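Local coordinates for pullulanase C protein (Klebsiella pneumoniae subsp. pneumoniae NTUH-K2044, PDB 5HJ1) that belongs to the type II secretion system as a GspC-family protein, probably contributing to the export of proteins such as pullulanase, and binds vaccenic acid through its PDZ domain, at residues L17-S23 with R35-D41; D54-N60 with I83-R89. All blocks are in the same frame, centred on the assembly; numbering follows the deposited sequence.

From the N terminus, the chain passes through the short helix 16-19 into strand 20-27, turns, and comes back along strand 30-38. Interaction 1 (17-23 with 35-41) closes this hairpin at its open end. Strand 54-59 follows, lying against strand 30-38, and interaction 2 (54-60 with 83-89) then closes a longer loop that holds strand 62-63 and helix 67-77. The two contacts run in series, neither nested nor crossed. They meet where Leu36 N probably hydrogen-bonds to Asp54 O, at 2.8 Å, and where Leu36 CD1 packs on Leu85 CD2. One antiparallel sheet thus carries both, and vaccenic acid touches residues of each.

Interaction 1 (L17-S23 with R35-D41); sequences LTYLSIS and RLNPGKD. With VCA (vaccenic acid), chain B.
The ring of Tyr19 sits between the bound fatty acid and Asp41. Vaccenic acid C7 lies over one face, offset toward the rim, and vaccenic acid C6 comes to 3.5 Å from Tyr19 CE2. The carboxylate of Asp41 runs alongside the ring, pointing the same way with its plane turned 37° from it, and Asp41 OD2 approaches Tyr19 CE1 obliquely at 3.4 Å. A water bonded to both Tyr19 O and Asp41 O lies in the ring plane at the edge. With CG anti to the backbone N (chi1 179°), Asp41 extends beside the tyrosine, where a second water links OD2 to Tyr19 OH; its OD1 is held by Ser43.

Behind these side chains the backbones pair antiparallel. Ser21 and Asn37 exchange two hydrogen bonds, as do Ser23 and Arg35, while Ile22 CG1 packs alongside Leu36 CD2 at 3.9 Å on the face next to helix 5-9. Past Pro38 the strand pairing gives way to a turn around the helix end: Asp41 N bonds almost straight to Thr18 O (3.0 Å), whereas Gly39 N reaches Tyr19 O from well above its carbonyl plane. Gly39 CA also lies 3.4 Å from Thr18 O in a CA-H...O contact. Another water joins Leu17 O to Lys40 N. On the face that carries Ser21 and Ser23, Arg35 and Asn37 send their polar ends to Asn53.

Leu20 CD1 continues the lipid-facing surface, 3.8 Å from vaccenic acid C14. Here Leu20 offers hydrocarbon to the lipid and Tyr19 a hydroxyl to its head group, with Tyr19 OH only 2.4 Å from vaccenic acid O2. That separation is doubtfully short. Asp41, water-linked to Tyr19 OH, would bring negative charge near the head group and might disfavour its ionisation.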
loop_
_atom_site.group_PDB
_atom_site.type_symbol
_atom_site.label_atom_id
_atom_site.label_comp_id
_atom_site.label_asym_id
_atom_site.label_seq_id
_atom_site.Cartn_x
_atom_site.Cartn_y
_atom_site.Cartn_z
ATOM N N LEU A 17 -10.012 -1.688 -1.565
ATOM C CA LEU A 17 -9.976 -1.344 -2.977
ATOM C C LEU A 17 -11.033 -0.294 -3.363
ATOM O O LEU A 17 -10.992 0.185 -4.482
ATOM C CB LEU A 17 -9.960 -2.598 -3.849
ATOM C CG LEU A 17 -8.666 -3.450 -3.657
ATOM C CD1 LEU A 17 -8.905 -4.757 -4.414
ATOM C CD2 LEU A 17 -7.407 -2.739 -4.089
ATOM N N THR A 18 -11.951 -0.001 -2.463
ATOM C CA THR A 18 -12.850 1.128 -2.702
ATOM C C THR A 18 -12.084 2.438 -2.528
ATOM O O THR A 18 -12.425 3.455 -3.173
ATOM C CB THR A 18 -14.014 1.120 -1.722
ATOM O OG1 THR A 18 -14.783 -0.098 -1.906
ATOM C CG2 THR A 18 -14.966 2.272 -1.963
ATOM N N TYR A 19 -11.035 2.432 -1.695
ATOM C CA TYR A 19 -10.255 3.637 -1.425
ATOM C C TYR A 19 -9.019 3.759 -2.254
ATOM O O TYR A 19 -8.464 4.868 -2.366
ATOM C CB TYR A 19 -9.835 3.707 0.093
ATOM C CG TYR A 19 -10.942 3.774 1.074
ATOM C CD1 TYR A 19 -11.490 5.012 1.419
ATOM C CD2 TYR A 19 -11.468 2.624 1.587
ATOM C CE1 TYR A 19 -12.467 5.111 2.393
ATOM C CE2 TYR A 19 -12.537 2.686 2.480
ATOM C CZ TYR A 19 -13.006 3.957 2.842
ATOM O OH TYR A 19 -14.038 4.119 3.778
ATOM N N LEU A 20 -8.552 2.652 -2.829
ATOM C CA LEU A 20 -7.263 2.612 -3.520
ATOM C C LEU A 20 -7.316 1.868 -4.804
ATOM O O LEU A 20 -7.928 0.783 -4.844
ATOM C CB LEU A 20 -6.184 1.899 -2.671
ATOM C CG LEU A 20 -5.785 2.561 -1.422
ATOM C CD1 LEU A 20 -4.813 1.646 -0.653
ATOM C CD2 LEU A 20 -5.076 3.850 -1.733
ATOM N N SER A 21 -6.736 2.421 -5.841
ATOM C CA SER A 21 -6.432 1.757 -7.121
ATOM C C SER A 21 -4.935 1.451 -7.053
ATOM O O SER A 21 -4.115 2.351 -6.821
ATOM C CB SER A 21 -6.737 2.710 -8.229
ATOM O OG SER A 21 -6.629 2.056 -9.482
ATOM N N ILE A 22 -4.550 0.195 -7.244
ATOM C CA ILE A 22 -3.170 -0.278 -6.986
ATOM C C ILE A 22 -2.605 -1.029 -8.151
ATOM O O ILE A 22 -3.276 -1.855 -8.757
ATOM C CB ILE A 22 -3.169 -1.188 -5.739
ATOM C CG1 ILE A 22 -3.730 -0.473 -4.548
ATOM C CG2 ILE A 22 -1.748 -1.708 -5.392
ATOM C CD1 ILE A 22 -3.931 -1.307 -3.289
ATOM N N SER A 23 -1.410 -0.651 -8.627
ATOM C CA SER A 23 -0.707 -1.461 -9.662
ATOM C C SER A 23 0.754 -1.719 -9.274
ATOM O O SER A 23 1.513 -0.730 -9.026
ATOM C CB SER A 23 -0.610 -0.729 -10.966
ATOM O OG SER A 23 -1.914 -0.484 -11.419
ATOM N N ARG A 35 2.096 1.268 -7.135
ATOM C CA ARG A 35 1.662 2.652 -7.449
ATOM C C ARG A 35 0.232 2.794 -6.944
ATOM O O ARG A 35 -0.659 2.008 -7.251
ATOM C CB ARG A 35 1.670 2.836 -8.965
ATOM C CG ARG A 35 1.436 4.293 -9.489
ATOM C CD ARG A 35 2.517 5.230 -9.147
ATOM N NE ARG A 35 3.794 4.824 -9.752
ATOM C CZ ARG A 35 4.961 5.263 -9.394
ATOM N NH1 ARG A 35 5.061 6.122 -8.407
ATOM N NH2 ARG A 35 6.085 4.824 -9.990
ATOM N N LEU A 36 -0.033 3.858 -6.179
ATOM C CA LEU A 36 -1.304 4.113 -5.562
ATOM C C LEU A 36 -1.988 5.323 -6.169
ATOM O O LEU A 36 -1.369 6.354 -6.408
ATOM C CB LEU A 36 -1.168 4.424 -4.056
ATOM C CG LEU A 36 -0.358 3.404 -3.277
ATOM C CD1 LEU A 36 -0.263 3.890 -1.824
ATOM C CD2 LEU A 36 -0.951 2.038 -3.358
ATOM N N ASN A 37 -3.303 5.179 -6.390
ATOM C CA ASN A 37 -4.163 6.274 -6.853
ATOM C C ASN A 37 -5.492 6.088 -6.164
ATOM O O ASN A 37 -5.819 5.039 -5.590
ATOM C CB ASN A 37 -4.239 6.298 -8.373
ATOM C CG ASN A 37 -3.111 7.065 -8.966
ATOM O OD1 ASN A 37 -2.921 8.238 -8.659
ATOM N ND2 ASN A 37 -2.259 6.383 -9.730
ATOM N N PRO A 38 -6.359 7.115 -6.227
ATOM C CA PRO A 38 -7.629 6.961 -5.547
ATOM C C PRO A 38 -8.479 5.884 -6.145
ATOM O O PRO A 38 -8.544 5.712 -7.369
ATOM C CB PRO A 38 -8.250 8.362 -5.731
ATOM C CG PRO A 38 -7.152 9.310 -5.955
ATOM C CD PRO A 38 -6.110 8.498 -6.676
ATOM N N GLY A 39 -9.202 5.199 -5.259
ATOM C CA GLY A 39 -10.283 4.336 -5.630
ATOM C C GLY A 39 -11.548 5.221 -5.940
ATOM O O GLY A 39 -11.463 6.495 -5.989
ATOM N N LYS A 40 -12.713 4.605 -5.987
ATOM C CA LYS A 40 -13.955 5.364 -6.153
ATOM C C LYS A 40 -14.129 6.360 -5.057
ATOM O O LYS A 40 -14.691 7.453 -5.298
ATOM C CB LYS A 40 -15.107 4.411 -6.233
ATOM C CG LYS A 40 -15.129 3.654 -7.547
ATOM C CD LYS A 40 -16.324 2.766 -7.681
ATOM C CE LYS A 40 -16.425 2.261 -9.127
ATOM N NZ LYS A 40 -17.529 1.318 -9.337
ATOM N N ASP A 41 -13.708 6.046 -3.832
ATOM C CA ASP A 41 -13.739 6.982 -2.689
ATOM C C ASP A 41 -12.343 7.479 -2.526
ATOM O O ASP A 41 -11.462 6.728 -2.133
ATOM C CB ASP A 41 -14.264 6.279 -1.420
ATOM C CG ASP A 41 -14.319 7.133 -0.221
ATOM O OD1 ASP A 41 -13.715 8.229 -0.202
ATOM O OD2 ASP A 41 -15.003 6.772 0.804
HETATM O O2 VCA B . -13.767 4.776 6.039
HETATM C C1 VCA B . -13.715 4.643 7.280
HETATM O O1 VCA B . -14.529 5.203 8.051
HETATM C C2 VCA B . -12.611 3.782 7.861
HETATM C C3 VCA B . -13.140 2.391 8.208
HETATM C C4 VCA B . -12.453 1.305 7.382
HETATM C C5 VCA B . -11.078 1.750 6.898
HETATM C C6 VCA B . -11.203 2.709 5.725
HETATM C C7 VCA B . -9.861 2.996 5.067
HETATM C C8 VCA B . -8.953 1.771 4.974
HETATM C C9 VCA B . -7.651 2.178 4.295
HETATM C C10 VCA B . -6.560 1.114 4.246
HETATM C C11 VCA B . -5.341 1.794 3.736
HETATM C C12 VCA B . -4.268 1.202 3.253
HETATM C C13 VCA B . -4.082 -0.278 3.017
HETATM C C14 VCA B . -2.900 -0.278 2.065
HETATM C C15 VCA B . -2.309 -1.604 1.632
HETATM C C16 VCA B . -1.511 -1.237 0.391
HETATM C C17 VCA B . -0.403 -2.196 0.055
HETATM C C18 VCA B . 0.225 -1.696 -1.229
HETATM O O HOH W 1 -12.457 1.707 -6.222
HETATM O O HOH W 2 -9.069 7.192 -0.885
HETATM O O HOH W 3 -15.319 6.928 3.646
#

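Interaction 2 (D54-N60 with I83-R89); sequences DLAIALN and ITLTVER
Asp54 turns its CG beside the backbone N (chi1 -88°), and Arg89, with CG anti to its own N, bends at chi3 (-62°), which brings carboxylate and guanidinium together nearly coplanar. The grip is side-on and two-pronged: Arg89 NE bonds to Asp54 OD1 at 2.8 Å and Arg89 NH2 to Asp54 OD2 at 2.9 Å, both on the syn side. Each end is held further, Asp54 OD2 by Gln51 N and Arg89 NH2 by Gly49 O, which probably offsets the cost of burying this carboxylate.

Farther along, Leu55 and Glu88 exchange backbone bonds. Thr86 O then takes Ile57 N at 2.9 Å and, weakly, Ala58 N, and Ala58 CB rests on Thr86 CB. At the far end Asn60 N bonds to Thr84 O, while Asn60 OD1 receives Thr84 N from above its carbonyl plane, a side chain standing in for backbone.

Leu59 CD1 meets Ile83 CD1 at 4.1 Å on the face turned to helix 67-77, where Ile83 and Leu85 also line the fatty-acid pocket. Ile57 and Ala58 opposite Thr86 form a classic beta bulge in the curled antiparallel sheet of the PDZ fold.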
loop_
_atom_site.group_PDB
_atom_site.type_symbol
_atom_site.label_atom_id
_atom_site.label_comp_id
_atom_site.label_asym_id
_atom_site.label_seq_id
_atom_site.Cartn_x
_atom_site.Cartn_y
_atom_site.Cartn_z
ATOM N N ASP A 54 1.608 7.989 -5.581
ATOM C CA ASP A 54 2.543 7.566 -4.567
ATOM C C ASP A 54 2.993 6.118 -4.856
ATOM O O ASP A 54 2.275 5.311 -5.421
ATOM C CB ASP A 54 1.856 7.540 -3.154
ATOM C CG ASP A 54 1.902 8.847 -2.411
ATOM O OD1 ASP A 54 2.707 9.750 -2.783
ATOM O OD2 ASP A 54 1.178 8.937 -1.419
ATOM N N LEU A 55 4.216 5.812 -4.434
ATOM C CA LEU A 55 4.798 4.465 -4.574
ATOM C C LEU A 55 4.913 3.814 -3.233
ATOM O O LEU A 55 5.768 4.264 -2.435
ATOM C CB LEU A 55 6.148 4.545 -5.289
ATOM C CG LEU A 55 6.788 3.196 -5.578
ATOM C CD1 LEU A 55 6.116 2.504 -6.732
ATOM C CD2 LEU A 55 8.306 3.301 -5.868
ATOM N N ALA A 56 4.053 2.847 -2.955
ATOM C CA ALA A 56 4.105 2.086 -1.689
ATOM C C ALA A 56 5.274 1.112 -1.698
ATOM O O ALA A 56 5.388 0.250 -2.571
ATOM C CB ALA A 56 2.831 1.344 -1.417
ATOM N N ILE A 57 6.150 1.271 -0.694
ATOM C CA ILE A 57 7.325 0.410 -0.574
ATOM C C ILE A 57 7.397 -0.422 0.736
ATOM O O ILE A 57 8.201 -1.385 0.781
ATOM C CB ILE A 57 8.650 1.209 -0.799
ATOM C CG1 ILE A 57 8.826 2.253 0.251
ATOM C CG2 ILE A 57 8.684 1.789 -2.209
ATOM C CD1 ILE A 57 10.202 2.881 0.273
ATOM N N ALA A 58 6.636 -0.096 1.748
ATOM C CA ALA A 58 6.619 -0.883 3.005
ATOM C C ALA A 58 5.250 -0.866 3.612
ATOM O O ALA A 58 4.530 0.125 3.510
ATOM C CB ALA A 58 7.683 -0.382 4.001
ATOM N N LEU A 59 4.942 -1.936 4.331
ATOM C CA LEU A 59 3.658 -2.071 5.055
ATOM C C LEU A 59 4.064 -2.539 6.448
ATOM O O LEU A 59 4.689 -3.580 6.615
ATOM C CB LEU A 59 2.754 -3.097 4.377
ATOM C CG LEU A 59 1.468 -3.479 5.132
ATOM C CD1 LEU A 59 0.496 -2.352 5.297
ATOM C CD2 LEU A 59 0.745 -4.626 4.390
ATOM N N ASN A 60 3.773 -1.674 7.460
ATOM C CA ASN A 60 4.197 -1.962 8.849
ATOM C C ASN A 60 5.652 -2.294 8.970
ATOM O O ASN A 60 6.099 -3.200 9.694
ATOM C CB ASN A 60 3.373 -3.071 9.463
ATOM C CG ASN A 60 1.927 -2.727 9.505
ATOM O OD1 ASN A 60 1.554 -1.607 9.928
ATOM N ND2 ASN A 60 1.092 -3.630 9.080
ATOM N N ILE A 83 -2.525 0.396 10.720
ATOM C CA ILE A 83 -1.424 -0.046 9.912
ATOM C C ILE A 83 -0.713 1.118 9.303
ATOM O O ILE A 83 -1.309 2.229 9.164
ATOM C CB ILE A 83 -1.862 -0.995 8.786
ATOM C CG1 ILE A 83 -2.874 -0.297 7.838
ATOM C CG2 ILE A 83 -2.457 -2.252 9.389
ATOM C CD1 ILE A 83 -3.178 -1.130 6.640
ATOM N N THR A 84 0.559 0.965 9.027
ATOM C CA THR A 84 1.298 2.065 8.442
ATOM C C THR A 84 1.815 1.698 7.074
ATOM O O THR A 84 2.367 0.597 6.886
ATOM C CB THR A 84 2.485 2.388 9.303
ATOM O OG1 THR A 84 2.023 2.717 10.635
ATOM C CG2 THR A 84 3.328 3.513 8.781
ATOM N N LEU A 85 1.729 2.634 6.169
ATOM C CA LEU A 85 2.259 2.470 4.838
ATOM C C LEU A 85 3.422 3.443 4.663
ATOM O O LEU A 85 3.333 4.643 5.091
ATOM C CB LEU A 85 1.190 2.865 3.822
ATOM C CG LEU A 85 1.136 2.300 2.471
ATOM C CD1 LEU A 85 1.223 0.766 2.446
ATOM C CD2 LEU A 85 -0.236 2.780 1.886
ATOM N N THR A 86 4.557 2.985 4.157
ATOM C CA THR A 86 5.651 3.821 3.747
ATOM C C THR A 86 5.552 4.018 2.227
ATOM O O THR A 86 5.511 3.023 1.510
ATOM C CB THR A 86 7.001 3.228 4.093
ATOM O OG1 THR A 86 7.058 2.962 5.495
ATOM C CG2 THR A 86 8.113 4.164 3.735
ATOM N N VAL A 87 5.510 5.274 1.810
ATOM C CA VAL A 87 5.494 5.603 0.391
ATOM C C VAL A 87 6.713 6.433 0.007
ATOM O O VAL A 87 7.273 7.129 0.868
ATOM C CB VAL A 87 4.192 6.371 -0.008
ATOM C CG1 VAL A 87 2.955 5.521 0.253
ATOM C CG2 VAL A 87 4.093 7.690 0.675
ATOM N N GLU A 88 7.126 6.328 -1.251
ATOM C CA GLU A 88 8.167 7.195 -1.807
ATOM C C GLU A 88 7.379 8.191 -2.706
ATOM O O GLU A 88 6.455 7.818 -3.546
ATOM C CB GLU A 88 9.127 6.317 -2.591
ATOM C CG GLU A 88 10.564 6.785 -2.580
ATOM C CD GLU A 88 11.472 5.714 -3.158
ATOM O OE1 GLU A 88 11.294 5.397 -4.350
ATOM O OE2 GLU A 88 12.320 5.168 -2.411
ATOM N N ARG A 89 7.690 9.462 -2.521
ATOM C CA ARG A 89 6.983 10.529 -3.213
ATOM C C ARG A 89 8.068 11.562 -3.616
ATOM O O ARG A 89 8.726 12.098 -2.745
ATOM C CB ARG A 89 5.953 11.060 -2.183
ATOM C CG ARG A 89 5.204 12.312 -2.589
ATOM C CD ARG A 89 4.443 12.737 -1.378
ATOM N NE ARG A 89 3.466 11.746 -0.927
ATOM C CZ ARG A 89 2.750 11.862 0.187
ATOM N NH1 ARG A 89 2.945 12.902 1.018
ATOM N NH2 ARG A 89 1.847 10.970 0.486
#